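Local coordinates for protein 2-methyl-3-hydroxypyridine-5-carboxylic acid oxygenase (Mesorhizobium loti, PDB 3ALJ) that probably uses bound FAD to oxygenate 2-methyl-3-hydroxypyridine-5-carboxylic acid and open its pyridine ring, at residues V131-V136 and D164-K169; R181-R186 and E221-L226; G194-T199 and I212-C217; S277-K282 and V326-R331. All blocks are in the same frame, centred on the assembly; numbering follows the deposited sequence. Where two conformers were deposited one is given.

Contact 1 (V131-V136 and D164-K169)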
# COMPACT_ATOMS: atom_id res chain seq x y z
N VAL A 131 5.62 6.75 -21.12
CA VAL A 131 4.31 6.80 -21.86
C VAL A 131 4.18 5.57 -22.74
O VAL A 131 3.01 5.19 -23.07
CB VAL A 131 4.12 8.11 -22.68
CG1 VAL A 131 4.18 9.31 -21.79
CG2 VAL A 131 5.14 8.17 -23.74
N ALA A 132 5.28 4.90 -23.06
CA ALA A 132 5.16 3.67 -23.81
C ALA A 132 6.24 2.72 -23.50
O ALA A 132 7.36 3.13 -23.08
CB ALA A 132 5.06 3.98 -25.35
N ALA A 133 6.00 1.44 -23.65
CA ALA A 133 7.06 0.44 -23.42
C ALA A 133 7.01 -0.62 -24.50
O ALA A 133 5.92 -0.91 -25.01
CB ALA A 133 6.89 -0.28 -21.99
N ASP A 134 8.15 -1.27 -24.75
CA ASP A 134 8.16 -2.29 -25.80
C ASP A 134 8.77 -3.51 -25.10
O ASP A 134 9.84 -3.37 -24.46
CB ASP A 134 9.09 -1.81 -26.93
CG ASP A 134 9.07 -2.72 -28.13
OD1 ASP A 134 9.06 -3.96 -28.01
OD2 ASP A 134 9.02 -2.23 -29.27
N PRO A 135 8.10 -4.68 -25.19
CA PRO A 135 8.67 -5.93 -24.65
C PRO A 135 10.09 -6.29 -25.07
O PRO A 135 10.77 -7.04 -24.39
CB PRO A 135 7.77 -7.00 -25.22
CG PRO A 135 6.41 -6.36 -25.37
CD PRO A 135 6.72 -4.87 -25.70
N VAL A 136 10.59 -5.70 -26.16
CA VAL A 136 11.99 -6.04 -26.47
C VAL A 136 12.98 -5.31 -25.62
O VAL A 136 14.20 -5.56 -25.68
CB VAL A 136 12.44 -5.87 -27.97
CG1 VAL A 136 11.44 -6.46 -28.89
CG2 VAL A 136 12.83 -4.41 -28.28
N ASP A 164 -0.66 -0.16 -20.38
CA ASP A 164 -1.68 0.05 -21.42
C ASP A 164 -1.07 0.34 -22.78
O ASP A 164 -1.79 0.13 -23.80
CB ASP A 164 -2.60 1.14 -20.95
CG ASP A 164 -3.55 0.62 -19.78
OD1 ASP A 164 -3.72 -0.61 -19.66
OD2 ASP A 164 -4.11 1.47 -19.12
N SER A 165 0.17 0.79 -22.83
CA SER A 165 0.79 0.93 -24.22
C SER A 165 1.04 -0.36 -24.86
O SER A 165 0.94 -0.47 -26.12
CB SER A 165 2.14 1.68 -24.13
OG SER A 165 3.10 0.96 -23.35
N ILE A 166 1.28 -1.42 -24.11
CA ILE A 166 1.48 -2.75 -24.64
C ILE A 166 0.15 -3.44 -24.84
O ILE A 166 -0.03 -4.17 -25.88
CB ILE A 166 2.40 -3.56 -23.65
CG1 ILE A 166 3.77 -2.96 -23.68
CG2 ILE A 166 2.40 -5.10 -23.99
CD1 ILE A 166 4.73 -3.47 -22.59
N GLY A 167 -0.79 -3.31 -23.89
CA GLY A 167 -2.07 -3.94 -24.05
C GLY A 167 -2.13 -5.20 -23.26
O GLY A 167 -1.55 -6.23 -23.69
N PHE A 168 -2.73 -5.12 -22.05
CA PHE A 168 -2.96 -6.35 -21.30
C PHE A 168 -4.39 -6.51 -21.00
O PHE A 168 -5.12 -5.52 -20.61
CB PHE A 168 -2.24 -6.20 -19.89
CG PHE A 168 -0.82 -6.42 -19.93
CD1 PHE A 168 0.01 -5.39 -20.44
CD2 PHE A 168 -0.24 -7.62 -19.43
CE1 PHE A 168 1.47 -5.57 -20.43
CE2 PHE A 168 1.17 -7.81 -19.41
CZ PHE A 168 2.05 -6.80 -19.95
N LYS A 169 -4.93 -7.69 -21.26
CA LYS A 169 -6.34 -7.97 -21.01
C LYS A 169 -6.50 -7.81 -19.46
O LYS A 169 -5.74 -8.35 -18.66
CB LYS A 169 -6.61 -9.46 -21.45
CG LYS A 169 -8.02 -9.92 -21.24
CD LYS A 169 -8.09 -11.39 -21.87
CE LYS A 169 -9.41 -12.16 -21.54
NZ LYS A 169 -9.49 -12.55 -20.07

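Contact 2 (R181-R186 and E221-L226). With FAD (flavin-adenine dinucleotide), chain B.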
# COMPACT_ATOMS: atom_id res chain seq x y z
N ARG A 181 -8.87 10.01 4.27
CA ARG A 181 -7.74 9.61 5.11
C ARG A 181 -6.92 10.86 5.47
O ARG A 181 -6.59 11.66 4.59
CB ARG A 181 -6.89 8.63 4.30
CG ARG A 181 -7.50 7.25 4.04
CD ARG A 181 -6.61 6.44 3.18
NE ARG A 181 -6.70 6.93 1.80
CZ ARG A 181 -5.91 6.50 0.84
NH1 ARG A 181 -5.04 5.53 1.04
NH2 ARG A 181 -6.07 7.03 -0.38
N LEU A 182 -6.64 10.99 6.76
CA LEU A 182 -5.98 12.21 7.23
C LEU A 182 -5.02 11.86 8.36
O LEU A 182 -5.14 10.85 9.06
CB LEU A 182 -7.00 13.19 7.87
CG LEU A 182 -8.26 13.42 7.08
CD1 LEU A 182 -9.38 14.16 7.78
CD2 LEU A 182 -7.91 14.29 5.91
N ILE A 183 -3.99 12.74 8.51
CA ILE A 183 -3.13 12.80 9.67
C ILE A 183 -3.48 13.98 10.49
O ILE A 183 -3.49 15.15 9.97
CB ILE A 183 -1.63 12.78 9.29
CG1 ILE A 183 -1.21 11.63 8.34
CG2 ILE A 183 -0.76 12.82 10.53
CD1 ILE A 183 -1.51 10.18 8.93
N VAL A 184 -3.72 13.74 11.77
CA VAL A 184 -3.97 14.80 12.79
C VAL A 184 -3.08 14.53 14.00
O VAL A 184 -2.49 13.47 14.19
CB VAL A 184 -5.45 14.88 13.22
CG1 VAL A 184 -6.29 15.22 11.97
CG2 VAL A 184 -5.92 13.53 13.81
N PRO A 185 -2.91 15.51 14.88
CA PRO A 185 -2.25 15.26 16.15
C PRO A 185 -2.97 14.21 17.00
O PRO A 185 -4.21 14.06 16.86
CB PRO A 185 -2.29 16.68 16.85
CG PRO A 185 -2.55 17.61 15.79
CD PRO A 185 -3.41 16.89 14.76
N ARG A 186 -2.18 13.47 17.79
CA ARG A 186 -2.76 12.47 18.68
C ARG A 186 -3.80 13.00 19.69
O ARG A 186 -4.74 12.28 19.99
CB ARG A 186 -1.67 11.78 19.44
CG ARG A 186 -0.73 10.90 18.53
CD ARG A 186 -1.36 9.54 18.13
NE ARG A 186 -1.85 8.73 19.24
CZ ARG A 186 -1.13 7.87 19.93
NH1 ARG A 186 0.17 7.61 19.72
NH2 ARG A 186 -1.77 7.19 20.87
N GLU A 221 1.51 11.61 15.76
CA GLU A 221 0.67 11.59 14.56
C GLU A 221 -0.35 10.46 14.61
O GLU A 221 0.04 9.31 14.90
CB GLU A 221 1.47 11.37 13.29
CG GLU A 221 2.40 12.62 13.00
CD GLU A 221 3.31 12.29 11.84
OE1 GLU A 221 4.12 11.38 12.00
OE2 GLU A 221 3.25 13.01 10.81
N LEU A 222 -1.59 10.83 14.35
CA LEU A 222 -2.73 9.87 14.30
C LEU A 222 -3.28 9.80 12.86
O LEU A 222 -3.56 10.80 12.25
CB LEU A 222 -3.87 10.36 15.18
CG LEU A 222 -5.18 9.54 15.15
CD1 LEU A 222 -4.96 8.16 15.72
CD2 LEU A 222 -6.19 10.28 16.07
N TYR A 223 -3.42 8.61 12.30
CA TYR A 223 -4.02 8.35 10.97
C TYR A 223 -5.47 8.01 11.24
O TYR A 223 -5.78 7.04 12.00
CB TYR A 223 -3.19 7.22 10.36
CG TYR A 223 -3.82 6.50 9.15
CD1 TYR A 223 -4.61 7.18 8.21
CD2 TYR A 223 -3.52 5.15 8.97
CE1 TYR A 223 -5.17 6.42 7.10
CE2 TYR A 223 -4.04 4.42 7.90
CZ TYR A 223 -4.83 5.08 7.00
OH TYR A 223 -5.38 4.37 5.91
N LEU A 224 -6.33 8.80 10.63
CA LEU A 224 -7.77 8.50 10.65
C LEU A 224 -8.28 8.20 9.29
O LEU A 224 -7.88 8.86 8.32
CB LEU A 224 -8.60 9.70 11.12
CG LEU A 224 -8.32 10.13 12.57
CD1 LEU A 224 -9.16 11.37 12.91
CD2 LEU A 224 -8.66 8.91 13.55
N GLY A 225 -9.16 7.21 9.17
CA GLY A 225 -9.88 6.90 7.89
C GLY A 225 -11.32 7.10 8.19
O GLY A 225 -11.87 6.39 9.03
N LEU A 226 -11.96 8.06 7.54
CA LEU A 226 -13.39 8.41 7.80
C LEU A 226 -14.18 7.85 6.65
O LEU A 226 -14.00 8.35 5.50
CB LEU A 226 -13.59 9.94 7.98
CG LEU A 226 -13.40 10.52 9.37
CD1 LEU A 226 -12.10 10.21 10.00
CD2 LEU A 226 -13.54 12.12 9.23
PA FAD B . 1.55 3.97 -6.46
O1A FAD B . 1.77 4.06 -4.98
O2A FAD B . 0.35 4.47 -7.02
O5B FAD B . 2.80 4.70 -7.12
C5B FAD B . 2.91 4.84 -8.58
C4B FAD B . 3.87 6.00 -8.71
O4B FAD B . 4.04 6.07 -10.17
C3B FAD B . 3.33 7.33 -8.32
O3B FAD B . 4.30 8.08 -7.57
C2B FAD B . 2.92 7.98 -9.69
O2B FAD B . 2.99 9.41 -9.69
C1B FAD B . 3.96 7.48 -10.63
N9A FAD B . 3.52 7.30 -11.98
C8A FAD B . 2.26 7.03 -12.46
N7A FAD B . 2.27 6.86 -13.79
C5A FAD B . 3.59 7.05 -14.19
C6A FAD B . 4.22 6.92 -15.42
N6A FAD B . 3.51 6.62 -16.55
N1A FAD B . 5.54 7.13 -15.43
C2A FAD B . 6.24 7.46 -14.35
N3A FAD B . 5.69 7.57 -13.10
C4A FAD B . 4.35 7.33 -13.06
N1 FAD B . -1.69 -0.93 1.23
C2 FAD B . -1.09 -1.42 2.30
O2 FAD B . -0.13 -2.21 2.23
N3 FAD B . -1.54 -1.07 3.57
C4 FAD B . -2.59 -0.18 3.76
O4 FAD B . -2.86 0.23 4.95
C4X FAD B . -3.21 0.31 2.62
N5 FAD B . -4.37 1.14 2.75
C5X FAD B . -5.03 1.56 1.61
C6 FAD B . -6.23 2.29 1.70
C7 FAD B . -6.85 2.76 0.57
C7M FAD B . -8.16 3.58 0.71
C8 FAD B . -6.34 2.47 -0.68
C8M FAD B . -7.03 2.95 -1.98
C9 FAD B . -5.15 1.74 -0.79
C9A FAD B . -4.50 1.23 0.36
N10 FAD B . -3.28 0.43 0.28
C10 FAD B . -2.70 -0.05 1.39
C1' FAD B . -2.73 0.07 -1.11
C2' FAD B . -1.57 0.99 -1.45
O2' FAD B . -2.01 2.36 -1.37
C3' FAD B . -1.14 0.76 -2.91
O3' FAD B . -1.33 -0.68 -3.19
C4' FAD B . 0.28 1.04 -3.18
O4' FAD B . 0.48 2.46 -2.95
C5' FAD B . 0.64 0.78 -4.61
O5' FAD B . 2.01 1.11 -4.79
P FAD B . 2.52 1.23 -6.29
O1P FAD B . 3.93 1.63 -6.18
O2P FAD B . 2.16 0.03 -7.11
O3P FAD B . 1.64 2.43 -6.92
O HOH W 1 -3.87 4.00 3.31

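Contact 3 (G194-T199 and I212-C217)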
# COMPACT_ATOMS: atom_id res chain seq x y z
N GLY A 194 -9.04 5.75 28.20
CA GLY A 194 -9.32 4.80 27.05
C GLY A 194 -8.06 4.07 26.75
O GLY A 194 -7.09 4.11 27.49
N GLU A 195 -8.03 3.36 25.59
CA GLU A 195 -6.85 2.56 25.09
C GLU A 195 -6.48 3.20 23.78
O GLU A 195 -6.63 2.63 22.70
CB GLU A 195 -7.17 1.12 24.94
CG GLU A 195 -7.50 0.52 26.31
CD GLU A 195 -7.83 -0.95 26.24
OE1 GLU A 195 -7.58 -1.69 25.23
OE2 GLU A 195 -8.24 -1.45 27.32
N TRP A 196 -5.99 4.43 23.89
CA TRP A 196 -5.78 5.31 22.72
C TRP A 196 -4.49 5.02 21.95
O TRP A 196 -4.28 5.74 20.98
CB TRP A 196 -5.94 6.77 23.13
CG TRP A 196 -7.29 7.03 23.71
CD1 TRP A 196 -7.52 7.51 24.99
CD2 TRP A 196 -8.58 6.91 23.10
NE1 TRP A 196 -8.88 7.70 25.17
CE2 TRP A 196 -9.56 7.23 24.06
CE3 TRP A 196 -9.05 6.38 21.83
CZ2 TRP A 196 -10.96 7.27 23.76
CZ3 TRP A 196 -10.47 6.37 21.54
CH2 TRP A 196 -11.39 6.80 22.53
N ASP A 197 -3.71 4.05 22.37
CA ASP A 197 -2.64 3.54 21.53
C ASP A 197 -3.08 2.42 20.60
O ASP A 197 -2.29 2.00 19.75
CB ASP A 197 -1.44 3.13 22.39
CG ASP A 197 -0.80 4.31 23.10
OD1 ASP A 197 -0.87 5.44 22.66
OD2 ASP A 197 -0.15 3.95 24.14
N ASN A 198 -4.30 1.94 20.78
CA ASN A 198 -4.76 0.78 19.97
C ASN A 198 -5.08 1.30 18.54
O ASN A 198 -5.48 2.43 18.32
CB ASN A 198 -6.11 0.20 20.51
CG ASN A 198 -6.01 -0.51 21.86
OD1 ASN A 198 -7.07 -0.98 22.39
ND2 ASN A 198 -4.86 -0.57 22.41
N THR A 199 -5.04 0.31 17.59
CA THR A 199 -5.94 0.44 16.40
C THR A 199 -7.30 0.17 16.92
O THR A 199 -7.56 -0.79 17.67
CB THR A 199 -5.59 -0.64 15.36
OG1 THR A 199 -4.42 -0.20 14.66
CG2 THR A 199 -6.78 -0.80 14.39
N ILE A 212 -15.03 4.94 11.47
CA ILE A 212 -13.66 5.54 11.54
C ILE A 212 -12.69 4.39 11.87
O ILE A 212 -12.86 3.69 12.89
CB ILE A 212 -13.52 6.62 12.63
CG1 ILE A 212 -14.40 7.79 12.17
CG2 ILE A 212 -12.06 7.04 12.85
CD1 ILE A 212 -14.27 9.13 13.09
N LEU A 213 -11.61 4.24 11.07
CA LEU A 213 -10.46 3.41 11.50
C LEU A 213 -9.49 4.41 12.14
O LEU A 213 -8.97 5.36 11.51
CB LEU A 213 -9.85 2.74 10.26
CG LEU A 213 -8.62 1.90 10.66
CD1 LEU A 213 -9.12 0.69 11.49
CD2 LEU A 213 -7.89 1.32 9.40
N TYR A 214 -9.22 4.14 13.41
CA TYR A 214 -8.34 4.98 14.28
C TYR A 214 -6.99 4.27 14.39
O TYR A 214 -6.90 3.14 14.86
CB TYR A 214 -9.09 5.10 15.67
CG TYR A 214 -8.29 5.68 16.80
CD1 TYR A 214 -7.37 4.90 17.53
CD2 TYR A 214 -8.38 7.02 17.05
CE1 TYR A 214 -6.63 5.48 18.62
CE2 TYR A 214 -7.67 7.64 18.12
CZ TYR A 214 -6.85 6.83 18.82
OH TYR A 214 -6.01 7.37 19.84
N SER A 215 -5.93 4.98 13.91
CA SER A 215 -4.66 4.29 13.62
C SER A 215 -3.44 5.12 14.08
O SER A 215 -2.90 5.97 13.35
CB SER A 215 -4.51 4.06 12.12
OG SER A 215 -5.66 3.29 11.68
N PRO A 216 -3.02 4.96 15.35
CA PRO A 216 -1.84 5.79 15.78
C PRO A 216 -0.59 5.43 15.04
O PRO A 216 -0.19 4.22 14.97
CB PRO A 216 -1.72 5.53 17.33
CG PRO A 216 -3.17 5.04 17.68
CD PRO A 216 -3.62 4.19 16.45
N CYS A 217 0.16 6.46 14.64
CA CYS A 217 1.39 6.24 13.86
C CYS A 217 2.62 6.33 14.76
O CYS A 217 3.64 5.76 14.39
CB CYS A 217 1.50 7.33 12.74
SG CYS A 217 0.27 7.11 11.42

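Contact 4 (S277-K282 and V326-R331)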
# COMPACT_ATOMS: atom_id res chain seq x y z
N SER A 277 -1.97 -11.50 -17.37
CA SER A 277 -0.58 -11.77 -17.05
C SER A 277 0.12 -10.55 -16.60
O SER A 277 -0.45 -9.45 -16.80
CB SER A 277 0.15 -12.46 -18.25
OG SER A 277 0.33 -11.45 -19.23
N TRP A 278 1.30 -10.71 -16.04
CA TRP A 278 2.08 -9.53 -15.49
C TRP A 278 3.33 -9.24 -16.24
O TRP A 278 4.07 -8.34 -15.91
CB TRP A 278 2.48 -9.81 -14.01
CG TRP A 278 1.31 -9.89 -13.08
CD1 TRP A 278 -0.04 -9.66 -13.31
CD2 TRP A 278 1.41 -10.23 -11.70
NE1 TRP A 278 -0.80 -9.84 -12.13
CE2 TRP A 278 0.11 -10.18 -11.15
CE3 TRP A 278 2.47 -10.53 -10.87
CZ2 TRP A 278 -0.12 -10.40 -9.77
CZ3 TRP A 278 2.25 -10.80 -9.53
CH2 TRP A 278 0.98 -10.71 -9.00
N THR A 279 3.56 -9.98 -17.36
CA THR A 279 4.88 -9.89 -18.05
C THR A 279 4.67 -9.89 -19.55
O THR A 279 3.66 -10.43 -20.06
CB THR A 279 5.78 -11.11 -17.73
OG1 THR A 279 5.17 -12.30 -18.26
CG2 THR A 279 5.95 -11.23 -16.19
N ARG A 280 5.63 -9.27 -20.21
CA ARG A 280 5.66 -9.40 -21.70
C ARG A 280 7.09 -9.15 -22.09
O ARG A 280 7.60 -8.07 -21.98
CB ARG A 280 4.64 -8.46 -22.35
CG ARG A 280 4.38 -8.86 -23.81
CD ARG A 280 3.28 -9.89 -23.79
NE ARG A 280 2.09 -9.45 -23.07
CZ ARG A 280 1.11 -8.73 -23.59
NH1 ARG A 280 0.05 -8.47 -22.81
NH2 ARG A 280 1.12 -8.31 -24.84
N GLY A 281 7.75 -10.21 -22.58
CA GLY A 281 9.15 -10.02 -22.89
C GLY A 281 9.98 -9.56 -21.69
O GLY A 281 10.06 -10.32 -20.67
N LYS A 282 10.67 -8.45 -21.83
CA LYS A 282 11.52 -7.92 -20.78
C LYS A 282 10.74 -6.92 -19.87
O LYS A 282 11.41 -6.31 -19.07
CB LYS A 282 12.73 -7.22 -21.34
CG LYS A 282 13.69 -8.22 -22.16
CD LYS A 282 14.75 -7.34 -22.92
CE LYS A 282 15.41 -7.98 -24.18
NZ LYS A 282 16.00 -9.18 -23.65
N VAL A 326 8.70 -14.93 -16.31
CA VAL A 326 7.69 -15.90 -16.30
C VAL A 326 7.81 -16.74 -14.98
O VAL A 326 6.77 -17.03 -14.34
CB VAL A 326 7.86 -16.76 -17.59
CG1 VAL A 326 6.99 -18.09 -17.53
CG2 VAL A 326 7.37 -15.98 -18.78
N ALA A 327 9.03 -17.09 -14.57
CA ALA A 327 9.11 -17.92 -13.35
C ALA A 327 8.58 -17.10 -12.16
O ALA A 327 7.98 -17.66 -11.25
CB ALA A 327 10.55 -18.31 -13.12
N TRP A 328 8.90 -15.80 -12.19
CA TRP A 328 8.48 -14.93 -11.04
C TRP A 328 6.98 -14.87 -10.91
O TRP A 328 6.43 -15.10 -9.81
CB TRP A 328 8.98 -13.55 -11.35
CG TRP A 328 8.34 -12.40 -10.57
CD1 TRP A 328 8.51 -12.11 -9.21
CD2 TRP A 328 7.49 -11.37 -11.14
NE1 TRP A 328 7.75 -10.96 -8.90
CE2 TRP A 328 7.13 -10.54 -10.07
CE3 TRP A 328 6.96 -11.12 -12.43
CZ2 TRP A 328 6.41 -9.37 -10.26
CZ3 TRP A 328 6.16 -9.99 -12.60
CH2 TRP A 328 5.84 -9.19 -11.50
N GLU A 329 6.26 -14.55 -11.99
CA GLU A 329 4.81 -14.56 -11.90
C GLU A 329 4.23 -15.90 -11.43
O GLU A 329 3.35 -15.99 -10.58
CB GLU A 329 4.13 -14.05 -13.21
CG GLU A 329 2.63 -13.98 -13.13
CD GLU A 329 1.95 -13.51 -14.43
OE1 GLU A 329 2.62 -13.06 -15.34
OE2 GLU A 329 0.74 -13.74 -14.47
N THR A 330 4.75 -16.95 -12.06
CA THR A 330 4.26 -18.28 -11.69
C THR A 330 4.44 -18.54 -10.16
O THR A 330 3.57 -19.14 -9.53
CB THR A 330 5.08 -19.35 -12.50
OG1 THR A 330 4.66 -19.18 -13.86
CG2 THR A 330 4.65 -20.81 -12.06
N ARG A 331 5.60 -18.14 -9.62
CA ARG A 331 5.91 -18.42 -8.21
C ARG A 331 5.07 -17.60 -7.22
O ARG A 331 4.59 -18.06 -6.24
CB ARG A 331 7.41 -18.08 -7.99
CG ARG A 331 7.88 -18.33 -6.57
CD ARG A 331 9.34 -18.26 -6.51
NE ARG A 331 9.94 -16.92 -6.68
CZ ARG A 331 10.23 -16.08 -5.66
NH1 ARG A 331 9.86 -16.42 -4.42
NH2 ARG A 331 10.86 -14.87 -5.86
O HOH W 2 4.18 -14.42 -16.95

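Contact 1 (V131-V136 and D164-K169)
Ser165 meets the edge strand 130-134 through its hydroxyl: Ala133 N donates to Ser165 OG at 3.0 Å, with a bent N-H...O angle of 145°. The same oxygen lies 3.4 Å from Ala132 CA, while Ser165 CB rests against the methyl of Ala132, so the small side chain lies close along the strand backbone. OG is itself tied back to the helix by a hydrogen bond with Lys161 O, and its position between the backbone N and the carbonyl carbon (chi1 63°) lets it serve both the helix and the strand. With an alanine at Ser165 the hydroxyl is gone, and the Ala133 amide would probably be left without this acceptor, its one hydrogen bond to the helix segment lost. The next residue, Ile166, supplies the apolar half. Its CG1 sits 3.3 Å from Ala133 O, and CD1 reaches both the methyl of Ala133 (CB to CD1, 3.9 Å) and the ring of Pro135, which it meets tip to tip through Pro135 CD. Beyond Pro135 the chain turns away, the Asp134 carboxylate accepting from Val136 N in an Asx turn. At its other end the strand carries a classic beta bulge, Val131 and Ala132 both facing Thr140. The contact thus lays the end of helix 161-166 against the three-stranded antiparallel sheet, with Arg280 of strand 279-280 touching both Pro135 and Ile166.

Contact 2 (R181-R186 and E221-L226)
Leu182 and Leu224 exchange a pair of backbone hydrogen bonds, the shorter running from Leu224 N to Leu182 O at 2.8 Å, and Leu182 O is approached as well by Tyr223 CA. Val184 and Leu222 repeat the reciprocal pattern two residues on, so strands 170-185 and 221-228 run antiparallel with Ile183 and Tyr223 as a non-hydrogen-bonded pair. Leu182, Val184, Leu222 and Leu224 share one face; there Val184 CG2 touches Leu222 CD2 and Leu224 CD1, each at 4.0 Å, and helix 253-260 packs on Leu182, Val184 and Leu222. The face bearing Ile183 and Tyr223 also carries Arg181, which leads to the flavin. Arg181 runs alongside the tyrosine, its CD 3.6 Å from Tyr223 OH, and a bend at chi3 (-75°) turns the guanidinium over the flavin, whose methyl C7M lies 3.6 Å above the guanidinium plane. Arg181 NH1 comes within 3.3 Å of FAD C7 and donates to a water that also hydrogen-bonds Tyr223 OH, while NH2 forms a salt bridge with Asp268. A leucine in place of Arg181 would probably leave Asp268 without its charge partner and the water by Tyr223 without the Arg181 N-H. With a guanidinium laid on the dimethylbenzene end of the isoalloxazine and Arg106 adding a second positive charge nearby, the ring system may be polarised, although Asp268 probably offsets part of that charge.

Contact 3 (G194-T199 and I212-C217)
Tyr214 crosses from strand 211-216 of the seven-stranded mixed sheet to the type I beta turn Glu195-Asn198 that leads into the neighbouring strand 199-203. CB directs the ring edge-on toward the turn, chi1 of 169° setting CG opposite the backbone N. CD1 lies 3.2 Å from Asn198 O, which comes in at the ring edge and in its plane. CE1 is within 3.3 Å of both the Asn198 and Trp196 carbonyl oxygens, and farther round CZ lies 3.8 Å from Trp196 CE3. At the tip, the phenol OH donates to Trp196 O at 2.6 Å, meeting it in the carbonyl plane on a lone pair (C=O...O angle 126°); the same hydroxyl is 3.3 Å from Trp196 CB. Fixed at its OH and edged by carbonyls, the ring has little scope to turn. The face of the Tyr214 ring is met by the edge of the Trp196 six-membered ring in an offset edge-to-face pair, the two planes 63° apart. Pro216 packs on the turn's carbonyls: its CG lies by Trp196 O and its CD by Asn198 O. Arg186 binds the Asp197 carboxylate in a salt bridge and also makes a weak hydrogen bond to Trp196 O, giving the turn a second tie. Thr199 begins the strand that follows, its OG1 hydrogen-bonded to Tyr54 OH, and Thr199 CG2 crosses the side chain of Leu213. Where the two strands come together, Thr199 CA makes a CA-H...O contact with Tyr214 O at 3.3 Å.

Contact 4 (S277-K282 and V326-R331)
Trp278 and Glu329 form the close-fitting side of this contact. Trp278 N donates to Glu329 OE1 at 2.8 Å, fairly straight (161°), reaching the oxygen from above the carboxylate plane. The acid gets there on an extended chain, CG anti to its backbone N (chi1 -177°), which carries CG across one face of the indole, 3.8 Å above the ring plane and toward its rim; carboxylate and indole lie only 20° from parallel. Trp328 meets the same indole obliquely, its CH2 3.7 Å from Trp278 CE3, and Thr279 CG2 lies in the plane of the Trp328 ring at its edge. Both tryptophans are buried, and Trp328 NE1 is satisfied by Asn307 O of helix 300-314. The Thr279 and Val326 side is looser and wetter. Thr279 OG1 comes no nearer to Val326 than 4.3 Å, at CG2, and instead shares a water with Glu329 OE1, the water donating to the carboxylate at 2.6 Å. Glu329 OE1 thus accepts two hydrogen bonds, from the Trp278 amide and the water, while OE2 pairs with Arg333 one helical turn on; that charge would be expected to keep the acid ionised. The arrangement packs helix 321-349 against the loop at Trp278 and the start of edge strand 279-280, consistent with the alpha/beta organisation of the FAD-binding domain.

How the contacts relate
Contacts 2 and 3 are buried and share the seven-stranded sheet, strands 211-216 and 221-228 being neighbours in it; contact 3 is nested within the loop that contact 2 closes, and the salt bridge between Arg186 and Asp197 joins them directly. Contact 1 lies at the surface and contact 4 is partly buried, both across the centre of the chain from that pair. They touch through Gly167 O with Arg280 NH1 and Pro135 O with Lys282 N. Chemistry follows place: contact 2 is backbone pairing that reaches the flavin, contact 3 a tyrosine hydrogen-bonded to a turn, whereas contacts 1 and 4 set a helix against a strand or its adjoining loop, each with one side-chain acceptor for a backbone N-H beside apolar packing.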